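Local coordinates for choline kinase (Cryptosporidium parvum, PDB 3MES), which probably transfers phosphate from ATP to choline, and perhaps to ethanolamine, as a member of the choline/ethanolamine kinase family, at residues B[161-166]-B[303-308]; B[296-301]-B[331-336]; B[319-324]-B[399-404]; B[266-271]-B[369-374]. One frame throughout, in Å; residues are numbered along the deposited sequence.

Contact 1. Residues B[161-166]-B[303-308]. With MG (magnesium ion), chain M; DME (decamethonium ion), chain K.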
# COMPACT_ATOMS: atom_id res chain seq x y z
N GLN B 161 10.30 -11.64 -3.34
CA GLN B 161 9.31 -10.85 -2.62
C GLN B 161 8.07 -10.57 -3.47
O GLN B 161 7.00 -10.31 -2.93
CB GLN B 161 9.92 -9.54 -2.13
CG GLN B 161 10.86 -9.70 -0.95
CD GLN B 161 11.35 -8.37 -0.43
OE1 GLN B 161 11.89 -7.57 -1.19
NE2 GLN B 161 11.16 -8.12 0.85
N LEU B 162 8.23 -10.61 -4.78
CA LEU B 162 7.10 -10.41 -5.68
C LEU B 162 6.02 -11.45 -5.44
O LEU B 162 4.83 -11.19 -5.65
CB LEU B 162 7.55 -10.43 -7.14
CG LEU B 162 8.60 -9.39 -7.55
CD1 LEU B 162 8.61 -9.21 -9.07
CD2 LEU B 162 8.33 -8.06 -6.86
N GLN B 163 6.43 -12.64 -4.99
CA GLN B 163 5.49 -13.74 -4.76
C GLN B 163 4.59 -13.45 -3.57
O GLN B 163 3.51 -14.04 -3.44
CB GLN B 163 6.23 -15.06 -4.55
CG GLN B 163 7.08 -15.52 -5.73
CD GLN B 163 6.26 -16.13 -6.86
OE1 GLN B 163 5.05 -16.30 -6.74
NE2 GLN B 163 6.93 -16.48 -7.96
N LEU B 164 5.04 -12.56 -2.69
CA LEU B 164 4.30 -12.25 -1.47
C LEU B 164 3.06 -11.41 -1.76
O LEU B 164 3.16 -10.35 -2.38
CB LEU B 164 5.20 -11.56 -0.45
CG LEU B 164 6.48 -12.32 -0.12
CD1 LEU B 164 7.35 -11.54 0.87
CD2 LEU B 164 6.15 -13.71 0.42
N THR B 165 1.91 -11.89 -1.31
CA THR B 165 0.62 -11.30 -1.70
C THR B 165 0.46 -9.84 -1.31
O THR B 165 -0.08 -9.04 -2.07
CB THR B 165 -0.57 -12.11 -1.13
OG1 THR B 165 -0.29 -13.51 -1.24
CG2 THR B 165 -1.85 -11.78 -1.88
N HIS B 166 0.92 -9.48 -0.11
CA HIS B 166 0.79 -8.09 0.34
C HIS B 166 1.65 -7.16 -0.51
O HIS B 166 1.28 -6.02 -0.75
CB HIS B 166 1.15 -7.96 1.82
CG HIS B 166 2.60 -8.18 2.12
ND1 HIS B 166 3.15 -9.43 2.24
CD2 HIS B 166 3.61 -7.30 2.33
CE1 HIS B 166 4.44 -9.32 2.50
NE2 HIS B 166 4.74 -8.04 2.56
N CYS B 303 6.02 -11.03 -15.69
CA CYS B 303 7.17 -11.74 -16.25
C CYS B 303 8.43 -11.60 -15.41
O CYS B 303 9.26 -12.51 -15.36
CB CYS B 303 7.46 -11.26 -17.68
SG CYS B 303 6.37 -11.96 -18.94
N GLU B 304 8.59 -10.45 -14.76
CA GLU B 304 9.79 -10.20 -13.95
C GLU B 304 9.85 -11.14 -12.76
O GLU B 304 10.89 -11.24 -12.10
CB GLU B 304 9.83 -8.74 -13.50
CG GLU B 304 10.19 -7.76 -14.60
CD GLU B 304 11.61 -7.94 -15.10
OE1 GLU B 304 12.37 -8.69 -14.46
OE2 GLU B 304 11.95 -7.34 -16.14
N TYR B 305 8.75 -11.82 -12.48
CA TYR B 305 8.74 -12.84 -11.45
C TYR B 305 9.78 -13.90 -11.77
O TYR B 305 10.29 -14.58 -10.88
CB TYR B 305 7.35 -13.48 -11.33
CG TYR B 305 6.39 -12.72 -10.44
CD1 TYR B 305 5.97 -13.25 -9.23
CD2 TYR B 305 5.91 -11.47 -10.81
CE1 TYR B 305 5.10 -12.56 -8.41
CE2 TYR B 305 5.04 -10.77 -10.00
CZ TYR B 305 4.63 -11.32 -8.81
OH TYR B 305 3.76 -10.63 -8.00
N ILE B 306 10.10 -14.02 -13.05
CA ILE B 306 10.98 -15.08 -13.54
C ILE B 306 12.46 -14.70 -13.53
O ILE B 306 13.33 -15.56 -13.46
CB ILE B 306 10.60 -15.48 -14.98
CG1 ILE B 306 9.16 -16.01 -15.02
CG2 ILE B 306 11.58 -16.52 -15.52
CD1 ILE B 306 8.59 -16.11 -16.43
N TYR B 307 12.75 -13.40 -13.61
CA TYR B 307 14.13 -12.95 -13.80
C TYR B 307 14.73 -12.25 -12.58
O TYR B 307 14.23 -11.23 -12.12
CB TYR B 307 14.24 -12.09 -15.06
CG TYR B 307 13.56 -12.75 -16.23
CD1 TYR B 307 14.14 -13.83 -16.88
CD2 TYR B 307 12.31 -12.32 -16.67
CE1 TYR B 307 13.52 -14.45 -17.94
CE2 TYR B 307 11.68 -12.94 -17.74
CZ TYR B 307 12.29 -14.01 -18.36
OH TYR B 307 11.66 -14.62 -19.42
N ASP B 308 15.81 -12.83 -12.08
CA ASP B 308 16.53 -12.29 -10.94
C ASP B 308 17.86 -11.73 -11.43
O ASP B 308 18.72 -12.48 -11.89
CB ASP B 308 16.78 -13.39 -9.91
CG ASP B 308 17.30 -12.86 -8.59
OD1 ASP B 308 17.24 -11.63 -8.37
OD2 ASP B 308 17.76 -13.67 -7.77
MG MG M . 12.61 -9.66 -12.22
N1 DME K . 22.20 -4.88 -10.15
C2 DME K . 23.03 -4.72 -11.35
C3 DME K . 22.17 -4.27 -12.53
C4 DME K . 22.90 -4.47 -13.86
C5 DME K . 22.07 -3.97 -15.05
C6 DME K . 20.85 -4.86 -15.29
C7 DME K . 20.92 -5.55 -16.65
C8 DME K . 19.73 -5.18 -17.54
C9 DME K . 18.59 -6.19 -17.41
C10 DME K . 17.24 -5.48 -17.37
C11 DME K . 16.16 -6.32 -18.06
N12 DME K . 14.89 -5.58 -18.09
C13 DME K . 22.67 -6.03 -9.36
C14 DME K . 22.29 -3.66 -9.34
C15 DME K . 20.80 -5.11 -10.55
C16 DME K . 14.48 -5.22 -16.73
C17 DME K . 15.06 -4.36 -18.89
C18 DME K . 13.85 -6.44 -18.69
O HOH W 1 9.15 -14.37 -8.23

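Contact 2. Residues B[296-301]-B[331-336]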
# COMPACT_ATOMS: atom_id res chain seq x y z
N ALA B 296 -0.24 -4.84 -21.36
CA ALA B 296 1.18 -4.91 -21.66
C ALA B 296 2.00 -4.65 -20.40
O ALA B 296 2.91 -5.41 -20.07
CB ALA B 296 1.54 -3.91 -22.75
N ASP B 297 1.66 -3.58 -19.69
CA ASP B 297 2.42 -3.18 -18.51
C ASP B 297 2.31 -4.21 -17.40
O ASP B 297 3.30 -4.53 -16.73
CB ASP B 297 1.94 -1.81 -18.00
CG ASP B 297 3.05 -1.03 -17.33
OD1 ASP B 297 4.23 -1.39 -17.53
OD2 ASP B 297 2.75 -0.05 -16.62
N ILE B 298 1.11 -4.74 -17.20
CA ILE B 298 0.88 -5.73 -16.16
C ILE B 298 1.58 -7.05 -16.48
O ILE B 298 2.24 -7.64 -15.62
CB ILE B 298 -0.63 -5.96 -15.92
CG1 ILE B 298 -1.30 -4.67 -15.44
CG2 ILE B 298 -0.85 -7.09 -14.92
CD1 ILE B 298 -2.81 -4.72 -15.41
N ALA B 299 1.43 -7.52 -17.71
CA ALA B 299 2.07 -8.77 -18.13
C ALA B 299 3.59 -8.69 -18.00
O ALA B 299 4.24 -9.68 -17.67
CB ALA B 299 1.67 -9.12 -19.56
N ASN B 300 4.15 -7.51 -18.24
CA ASN B 300 5.59 -7.33 -18.08
C ASN B 300 6.02 -7.49 -16.63
O ASN B 300 7.03 -8.11 -16.34
CB ASN B 300 6.05 -5.96 -18.59
CG ASN B 300 7.55 -5.79 -18.50
OD1 ASN B 300 8.30 -6.35 -19.30
ND2 ASN B 300 8.00 -5.02 -17.52
N TYR B 301 5.24 -6.91 -15.72
CA TYR B 301 5.50 -7.07 -14.30
C TYR B 301 5.40 -8.54 -13.90
O TYR B 301 6.26 -9.05 -13.18
CB TYR B 301 4.52 -6.23 -13.47
CG TYR B 301 4.50 -6.61 -12.01
CD1 TYR B 301 5.53 -6.22 -11.16
CD2 TYR B 301 3.46 -7.37 -11.48
CE1 TYR B 301 5.52 -6.58 -9.82
CE2 TYR B 301 3.45 -7.72 -10.15
CZ TYR B 301 4.48 -7.33 -9.33
OH TYR B 301 4.45 -7.69 -8.00
N LYS B 331 -4.98 -12.98 -10.38
CA LYS B 331 -6.35 -12.48 -10.21
C LYS B 331 -6.50 -11.51 -9.04
O LYS B 331 -7.29 -10.57 -9.10
CB LYS B 331 -7.33 -13.65 -10.03
CG LYS B 331 -7.43 -14.53 -11.25
CD LYS B 331 -8.70 -15.36 -11.22
CE LYS B 331 -8.83 -16.19 -12.49
NZ LYS B 331 -10.16 -16.86 -12.59
N LEU B 332 -5.75 -11.74 -7.97
CA LEU B 332 -5.73 -10.81 -6.85
C LEU B 332 -5.14 -9.48 -7.31
O LEU B 332 -5.68 -8.41 -7.01
CB LEU B 332 -4.92 -11.37 -5.68
CG LEU B 332 -5.52 -12.63 -5.04
CD1 LEU B 332 -4.59 -13.18 -3.97
CD2 LEU B 332 -6.90 -12.33 -4.47
N PHE B 333 -4.05 -9.55 -8.06
CA PHE B 333 -3.42 -8.35 -8.59
C PHE B 333 -4.43 -7.56 -9.40
O PHE B 333 -4.62 -6.36 -9.19
CB PHE B 333 -2.22 -8.72 -9.46
CG PHE B 333 -1.51 -7.53 -10.05
CD1 PHE B 333 -0.34 -7.05 -9.47
CD2 PHE B 333 -2.00 -6.89 -11.17
CE1 PHE B 333 0.31 -5.96 -10.01
CE2 PHE B 333 -1.35 -5.80 -11.72
CZ PHE B 333 -0.19 -5.34 -11.13
N ILE B 334 -5.08 -8.24 -10.34
CA ILE B 334 -5.97 -7.59 -11.28
C ILE B 334 -7.23 -7.04 -10.62
O ILE B 334 -7.79 -6.04 -11.06
CB ILE B 334 -6.33 -8.53 -12.45
CG1 ILE B 334 -5.09 -8.75 -13.32
CG2 ILE B 334 -7.47 -7.95 -13.27
CD1 ILE B 334 -5.25 -9.86 -14.34
N SER B 335 -7.68 -7.71 -9.55
CA SER B 335 -8.83 -7.23 -8.79
C SER B 335 -8.51 -5.92 -8.10
O SER B 335 -9.33 -5.00 -8.08
CB SER B 335 -9.26 -8.28 -7.76
OG SER B 335 -9.64 -9.48 -8.39
N VAL B 336 -7.32 -5.84 -7.52
CA VAL B 336 -6.89 -4.63 -6.83
C VAL B 336 -6.63 -3.51 -7.84
O VAL B 336 -6.98 -2.35 -7.60
CB VAL B 336 -5.61 -4.87 -6.01
CG1 VAL B 336 -5.12 -3.57 -5.38
CG2 VAL B 336 -5.86 -5.92 -4.94

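Contact 3. Residues B[319-324]-B[399-404]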
# COMPACT_ATOMS: atom_id res chain seq x y z
N PHE B 319 17.03 -17.32 -13.86
CA PHE B 319 15.65 -17.38 -14.33
C PHE B 319 14.98 -18.66 -13.87
O PHE B 319 15.60 -19.72 -13.79
CB PHE B 319 15.59 -17.27 -15.85
CG PHE B 319 16.23 -18.42 -16.58
CD1 PHE B 319 15.47 -19.52 -16.96
CD2 PHE B 319 17.58 -18.41 -16.88
CE1 PHE B 319 16.05 -20.58 -17.63
CE2 PHE B 319 18.17 -19.47 -17.55
CZ PHE B 319 17.40 -20.56 -17.92
N LYS B 320 13.69 -18.56 -13.55
CA LYS B 320 12.90 -19.73 -13.21
C LYS B 320 11.49 -19.59 -13.77
O LYS B 320 10.64 -18.90 -13.21
CB LYS B 320 12.88 -19.97 -11.70
CG LYS B 320 14.10 -20.74 -11.20
CD LYS B 320 14.25 -20.65 -9.69
CE LYS B 320 14.66 -19.25 -9.25
NZ LYS B 320 14.89 -19.18 -7.78
N TYR B 321 11.26 -20.26 -14.90
CA TYR B 321 9.99 -20.17 -15.61
C TYR B 321 8.80 -20.53 -14.71
O TYR B 321 7.72 -19.94 -14.83
CB TYR B 321 10.03 -21.07 -16.84
CG TYR B 321 8.85 -20.93 -17.77
CD1 TYR B 321 8.89 -20.04 -18.84
CD2 TYR B 321 7.70 -21.68 -17.59
CE1 TYR B 321 7.82 -19.91 -19.70
CE2 TYR B 321 6.63 -21.56 -18.44
CZ TYR B 321 6.69 -20.68 -19.49
OH TYR B 321 5.61 -20.55 -20.34
N GLU B 322 9.00 -21.49 -13.82
CA GLU B 322 7.93 -21.94 -12.94
C GLU B 322 7.51 -20.86 -11.95
O GLU B 322 6.45 -20.94 -11.33
CB GLU B 322 8.35 -23.19 -12.16
CG GLU B 322 8.78 -24.36 -13.04
CD GLU B 322 10.18 -24.18 -13.60
OE1 GLU B 322 10.93 -23.32 -13.08
OE2 GLU B 322 10.53 -24.91 -14.55
N ASP B 323 8.35 -19.84 -11.81
CA ASP B 323 8.10 -18.77 -10.85
C ASP B 323 7.07 -17.76 -11.34
O ASP B 323 6.57 -16.94 -10.56
CB ASP B 323 9.41 -18.07 -10.45
CG ASP B 323 10.20 -18.85 -9.40
OD1 ASP B 323 9.76 -19.96 -9.04
OD2 ASP B 323 11.24 -18.35 -8.95
N TYR B 324 6.76 -17.80 -12.63
CA TYR B 324 5.69 -16.95 -13.15
C TYR B 324 4.50 -17.12 -12.21
O TYR B 324 4.12 -18.24 -11.89
CB TYR B 324 5.32 -17.35 -14.58
CG TYR B 324 4.36 -16.38 -15.23
CD1 TYR B 324 4.81 -15.20 -15.80
CD2 TYR B 324 3.00 -16.65 -15.26
CE1 TYR B 324 3.94 -14.31 -16.39
CE2 TYR B 324 2.11 -15.76 -15.84
CZ TYR B 324 2.59 -14.59 -16.41
OH TYR B 324 1.72 -13.70 -17.00
N PHE B 399 13.73 -14.96 -25.64
CA PHE B 399 13.23 -15.56 -26.87
C PHE B 399 12.76 -16.98 -26.61
O PHE B 399 11.63 -17.34 -26.95
CB PHE B 399 14.30 -15.55 -27.97
CG PHE B 399 14.66 -14.18 -28.47
CD1 PHE B 399 13.76 -13.13 -28.35
CD2 PHE B 399 15.88 -13.94 -29.07
CE1 PHE B 399 14.09 -11.86 -28.81
CE2 PHE B 399 16.21 -12.68 -29.54
CZ PHE B 399 15.31 -11.64 -29.41
N THR B 400 13.62 -17.78 -25.99
CA THR B 400 13.24 -19.14 -25.60
C THR B 400 11.89 -19.12 -24.90
O THR B 400 10.98 -19.88 -25.26
CB THR B 400 14.29 -19.75 -24.65
OG1 THR B 400 15.54 -19.90 -25.33
CG2 THR B 400 13.83 -21.12 -24.16
N HIS B 401 11.74 -18.25 -23.91
CA HIS B 401 10.52 -18.19 -23.12
C HIS B 401 9.31 -17.73 -23.93
O HIS B 401 8.18 -18.09 -23.62
CB HIS B 401 10.71 -17.31 -21.88
CG HIS B 401 11.56 -17.94 -20.82
ND1 HIS B 401 12.24 -17.20 -19.87
CD2 HIS B 401 11.86 -19.24 -20.57
CE1 HIS B 401 12.91 -18.02 -19.08
NE2 HIS B 401 12.70 -19.26 -19.48
N TYR B 402 9.55 -16.93 -24.96
CA TYR B 402 8.48 -16.53 -25.86
C TYR B 402 7.87 -17.75 -26.54
O TYR B 402 6.66 -17.93 -26.54
CB TYR B 402 8.99 -15.56 -26.93
CG TYR B 402 7.99 -15.37 -28.05
CD1 TYR B 402 7.01 -14.40 -27.97
CD2 TYR B 402 8.02 -16.18 -29.18
CE1 TYR B 402 6.08 -14.22 -28.98
CE2 TYR B 402 7.10 -16.02 -30.20
CZ TYR B 402 6.14 -15.03 -30.09
OH TYR B 402 5.22 -14.86 -31.10
N LEU B 403 8.73 -18.57 -27.13
CA LEU B 403 8.30 -19.80 -27.79
C LEU B 403 7.51 -20.67 -26.83
O LEU B 403 6.41 -21.12 -27.14
CB LEU B 403 9.51 -20.57 -28.32
CG LEU B 403 9.89 -20.35 -29.78
CD1 LEU B 403 9.27 -19.08 -30.34
CD2 LEU B 403 11.41 -20.35 -29.95
N GLN B 404 8.08 -20.90 -25.65
CA GLN B 404 7.46 -21.74 -24.63
C GLN B 404 6.10 -21.20 -24.20
O GLN B 404 5.11 -21.92 -24.21
CB GLN B 404 8.39 -21.87 -23.42
CG GLN B 404 7.89 -22.82 -22.36
CD GLN B 404 8.90 -23.03 -21.25
OE1 GLN B 404 10.07 -22.68 -21.38
NE2 GLN B 404 8.45 -23.61 -20.14

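Contact 4. Residues B[266-271]-B[369-374]. With MG (magnesium ion), chain M; PT3 (N-propyl-tartramic acid), chain L; DME (decamethonium ion), chain K.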
# COMPACT_ATOMS: atom_id res chain seq x y z
N HIS B 266 4.25 2.25 -17.12
CA HIS B 266 5.63 2.33 -16.68
C HIS B 266 6.53 1.63 -17.70
O HIS B 266 7.56 2.18 -18.11
CB HIS B 266 5.78 1.67 -15.31
CG HIS B 266 7.15 1.82 -14.72
ND1 HIS B 266 8.20 0.99 -15.07
CD2 HIS B 266 7.64 2.68 -13.80
CE1 HIS B 266 9.28 1.35 -14.39
NE2 HIS B 266 8.97 2.38 -13.62
N ASN B 267 6.15 0.41 -18.07
CA ASN B 267 6.80 -0.32 -19.15
C ASN B 267 8.10 -1.04 -18.77
O ASN B 267 8.75 -1.65 -19.62
CB ASN B 267 7.03 0.59 -20.36
CG ASN B 267 5.76 0.86 -21.14
OD1 ASN B 267 4.89 -0.01 -21.26
ND2 ASN B 267 5.64 2.07 -21.69
N ASP B 268 8.46 -0.98 -17.50
CA ASP B 268 9.69 -1.62 -17.03
C ASP B 268 9.63 -1.80 -15.53
O ASP B 268 10.65 -1.69 -14.84
CB ASP B 268 10.91 -0.77 -17.41
CG ASP B 268 12.22 -1.43 -17.03
OD1 ASP B 268 12.30 -2.68 -17.05
OD2 ASP B 268 13.19 -0.70 -16.73
N LEU B 269 8.43 -2.06 -15.01
CA LEU B 269 8.24 -2.14 -13.57
C LEU B 269 8.77 -3.46 -13.02
O LEU B 269 8.00 -4.36 -12.67
CB LEU B 269 6.77 -1.96 -13.21
CG LEU B 269 6.49 -1.62 -11.74
CD1 LEU B 269 7.28 -0.39 -11.31
CD2 LEU B 269 5.01 -1.42 -11.50
N GLN B 270 10.09 -3.57 -12.95
CA GLN B 270 10.75 -4.74 -12.38
C GLN B 270 11.12 -4.48 -10.91
O GLN B 270 11.05 -3.35 -10.45
CB GLN B 270 11.97 -5.13 -13.23
CG GLN B 270 13.17 -5.66 -12.47
CD GLN B 270 14.36 -4.72 -12.52
OE1 GLN B 270 14.38 -3.78 -13.30
NE2 GLN B 270 15.36 -4.98 -11.68
N GLU B 271 11.49 -5.54 -10.19
CA GLU B 271 11.66 -5.43 -8.74
C GLU B 271 12.68 -4.37 -8.31
O GLU B 271 12.51 -3.71 -7.29
CB GLU B 271 12.01 -6.79 -8.12
CG GLU B 271 13.33 -7.39 -8.58
CD GLU B 271 13.21 -8.08 -9.93
OE1 GLU B 271 14.24 -8.58 -10.42
OE2 GLU B 271 12.10 -8.13 -10.48
N ILE B 369 9.59 -10.61 -26.21
CA ILE B 369 10.15 -10.18 -27.49
C ILE B 369 10.81 -8.81 -27.37
O ILE B 369 11.90 -8.59 -27.89
CB ILE B 369 9.09 -10.15 -28.59
CG1 ILE B 369 8.93 -11.55 -29.20
CG2 ILE B 369 9.47 -9.15 -29.68
CD1 ILE B 369 7.93 -11.62 -30.33
N THR B 370 10.14 -7.89 -26.68
CA THR B 370 10.65 -6.54 -26.51
C THR B 370 12.02 -6.54 -25.85
O THR B 370 12.99 -6.03 -26.40
CB THR B 370 9.68 -5.68 -25.67
OG1 THR B 370 8.39 -5.63 -26.32
CG2 THR B 370 10.21 -4.27 -25.51
N TRP B 371 12.10 -7.13 -24.66
CA TRP B 371 13.34 -7.11 -23.91
C TRP B 371 14.41 -8.01 -24.53
O TRP B 371 15.60 -7.83 -24.29
CB TRP B 371 13.09 -7.47 -22.45
CG TRP B 371 12.25 -6.44 -21.76
CD1 TRP B 371 11.01 -6.61 -21.22
CD2 TRP B 371 12.59 -5.06 -21.56
NE1 TRP B 371 10.57 -5.42 -20.68
CE2 TRP B 371 11.52 -4.46 -20.88
CE3 TRP B 371 13.71 -4.28 -21.89
CZ2 TRP B 371 11.52 -3.11 -20.52
CZ3 TRP B 371 13.71 -2.94 -21.53
CH2 TRP B 371 12.62 -2.37 -20.86
N GLY B 372 13.97 -8.96 -25.35
CA GLY B 372 14.89 -9.77 -26.13
C GLY B 372 15.62 -8.91 -27.16
O GLY B 372 16.84 -8.82 -27.16
N LEU B 373 14.85 -8.27 -28.04
CA LEU B 373 15.43 -7.38 -29.04
C LEU B 373 16.22 -6.27 -28.37
O LEU B 373 17.29 -5.88 -28.84
CB LEU B 373 14.33 -6.79 -29.92
CG LEU B 373 13.42 -7.78 -30.65
CD1 LEU B 373 12.36 -7.04 -31.45
CD2 LEU B 373 14.24 -8.71 -31.54
N TRP B 374 15.68 -5.74 -27.27
CA TRP B 374 16.34 -4.69 -26.50
C TRP B 374 17.71 -5.15 -26.03
O TRP B 374 18.70 -4.41 -26.12
CB TRP B 374 15.48 -4.30 -25.30
CG TRP B 374 16.14 -3.38 -24.33
CD1 TRP B 374 16.13 -2.02 -24.34
CD2 TRP B 374 16.92 -3.76 -23.18
NE1 TRP B 374 16.84 -1.52 -23.28
CE2 TRP B 374 17.34 -2.57 -22.55
CE3 TRP B 374 17.29 -4.99 -22.62
CZ2 TRP B 374 18.12 -2.57 -21.39
CZ3 TRP B 374 18.07 -4.99 -21.48
CH2 TRP B 374 18.47 -3.79 -20.87
MG MG M . 12.61 -9.66 -12.22
O1 PT3 L . 16.78 1.34 -16.36
O11 PT3 L . 18.34 1.38 -17.96
C1 PT3 L . 17.72 0.84 -17.01
C2 PT3 L . 18.15 -0.57 -16.61
O2 PT3 L . 19.29 -0.99 -17.37
C3 PT3 L . 16.97 -1.50 -16.88
O3 PT3 L . 17.35 -2.53 -17.79
C4 PT3 L . 16.55 -2.10 -15.54
O41 PT3 L . 15.37 -2.34 -15.30
N4 PT3 L . 17.56 -2.30 -14.69
C41 PT3 L . 17.35 -2.86 -13.35
C42 PT3 L . 18.67 -3.36 -12.78
C43 PT3 L . 18.60 -4.86 -12.47
N1 DME K . 22.20 -4.88 -10.15
C2 DME K . 23.03 -4.72 -11.35
C3 DME K . 22.17 -4.27 -12.53
C4 DME K . 22.90 -4.47 -13.86
C5 DME K . 22.07 -3.97 -15.05
C6 DME K . 20.85 -4.86 -15.29
C7 DME K . 20.92 -5.55 -16.65
C8 DME K . 19.73 -5.18 -17.54
C9 DME K . 18.59 -6.19 -17.41
C10 DME K . 17.24 -5.48 -17.37
C11 DME K . 16.16 -6.32 -18.06
N12 DME K . 14.89 -5.58 -18.09
C13 DME K . 22.67 -6.03 -9.36
C14 DME K . 22.29 -3.66 -9.34
C15 DME K . 20.80 -5.11 -10.55
C16 DME K . 14.48 -5.22 -16.73
C17 DME K . 15.06 -4.36 -18.89
C18 DME K . 13.85 -6.44 -18.69

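Contact 1. Residues B[161-166]-B[303-308]
Q163 NE2 serves two acceptors beside the ring of Y305: it donates to D323 O in a nearby loop and, weakly, to a water 3.1 Å from NE2. That water donates in turn to Y305 O at 2.9 Å, so side chain and backbone are bridged past the ring. A bend at chi2 (-77°) brings the Q163 amide to the ring's edge, where NE2 lies 3.6 Å from Y305 CD1 and the amide plane stands 84° from the ring plane. L162 takes a face of the same ring. Its CB sits 3.6 Å from the Y305 centroid in a CH-pi contact, while L162 CD1 leans on the CD2-CE2 side of the Y305 ring. At the far end of the tyrosine, Y305 OH makes a short but weak hydrogen bond to L162 O, 2.6 Å away. Y305 is thus met at its face, edge and hydroxyl by a 3-10 turn whose Q163 O is bonded to Q345 of the second subunit. Y301 adds an edge-to-face ring contact. The tyrosine belongs to a type I beta turn from C303 to I306, next to the metal. Magnesium is bound by E304 O at 2.3 Å, E304 OE1 at 2.5 Å and Y307 O at 2.3 Å. Y309 OH is hydrogen-bonded to E304 OE1. Tight turn, following residue and E271 together form a magnesium site at the edge of the decamethonium pocket.

Contact 2. Residues B[296-301]-B[331-336]
F333 on helix 327-342 pushes its ring toward I298 and Y301 of helix 294-303, an apolar helix-to-helix packing inside the largely helical C-terminal lobe of the protein kinase-like fold. Along the second helix, K331 contributes its carbonyl: K331 O accepts both S335 N and S335 OG, the latter 2.7 Å from K331 O, the two donors arriving from opposite faces of its plane. L332 turns to the dimer interface and packs on L332 of the second subunit. F333 carries the contact. With CG anti to the backbone N (chi1 -180°), its ring extends from helix 327-342 to helix 294-303 and touches both partners by different atoms. On one side F333 CE2 lies 3.5 Å from I298 CG2, the methyl branch that points away from the I298 backbone N, and I298 CG1 backs it up at 3.9 Å from the same CE2. On another side F333 CE1 approaches Y301 CE2 at 3.6 Å. The two aromatic planes are nearly parallel, 25° apart, but slid so far that they barely overlap, the centroids being 5.4 Å apart. C168 and A172 of helix 165-179 also touch F333, and F302 meets its ring edge-to-face. I334 touches T357 of helix 351-362, and the S335 side chain rests on V353 of that same helix. V336 packs on H166 of the second subunit, while its backbone N closes the helical bond to L332 O, V336 N lying 3.1 Å from that oxygen.

Contact 3. Residues B[319-324]-B[399-404]
Y321 and Q404 each place CG opposite the backbone N (chi1 -172° and -175°), which sends the tyrosine ring and the glutamine amide toward each other from their separate backbones. The Q404 chain stays extended beyond CG, and its amide settles flat on the ring, the planes only 18° apart. Q404 NE2 lies 3.2 Å above the Y321 ring plane, over its centre, and Q404 CD is 3.6 Å from Y321 CE1. At the far end, Y321 OH is hydrogen-bonded to E408, a turn further along the same helix as Q404. H401 meets two aromatic residues, one over a face and one at an edge. Y321 CD1 comes over a face of the imidazole, 3.5 Å from H401 CD2, and F319 CD1 approaches the imidazole edge, 3.6 Å from H401 CE1. Both ring pairs are oblique, and together F319, Y321 and H401 make an aromatic cluster. The imidazole is fixed from another direction as well, because H401 ND1 is hydrogen-bonded to Y307 OH, on a residue whose carbonyl binds magnesium. The cluster thereby joins the loop after strand 318-319, with its short 3-10 turn 321-323, to the long helix 391-411, whose other sides pack on helices 222-231 and 364-376.

Contact 4. Residues B[266-271]-B[369-374]
The W371 indole edge meets the backbone of the loop: CZ2 lies 3.3 Å from N267 O, close to the ring plane. D268 crosses the indole at about a right angle, its OD1 3.6 Å from W371 CZ2 and its carboxylate plane turned 44° from the ring. A face of W371 carries a trimethylammonium end of decamethonium. Methyl C18 stands 3.4 Å above the indole plane, and C17 is 3.3 Å from W371 CZ3. D268 OD1 lies 3.4 Å from methyl C16, so a carboxylate and an aromatic face flank the same quaternary nitrogen, consistent with a choline headgroup pocket; W374 offers C17 a second indole face. The loop itself has the His-Asn-Asp sequence of Brenner's phosphotransferase motif. D268 places CG opposite its backbone N (chi1 -176°), which carries the carboxylate toward the ligands, and D268 N donates to H266 ND1 in the imidazole plane, 3.1 Å away at a bent 137°. Further along, E271 OE2 binds magnesium at 2.4 Å. In the second shell, D297 accepts hydrogen bonds from the backbone N of H266 and N267, I284 O bonds H266 NE2, and N300 OD1 receives W371 NE1.

Contacts 1 and 4 share one magnesium and the decamethonium, and meet directly where E304 CD lies 3.4 Å from Q270 CB. The nucleotide is close to contact 4 as well, the D268 side chain being about 7 Å from the bound ADP. Contact 2 is joined to the loop of contact 4, D297 OD1 lying 2.7 Å from N267 N. Two polar links tie contact 3 to contact 1. Contact 3 also meets contact 4 where F399 CE1 packs 3.5 Å from G372 CA, yet it stays about 5 Å from contact 2 at the nearest atoms. Contacts 1 and 2 touch each other, T165 CG2 lying 3.7 Å from L332 CD1, and both reach the second subunit.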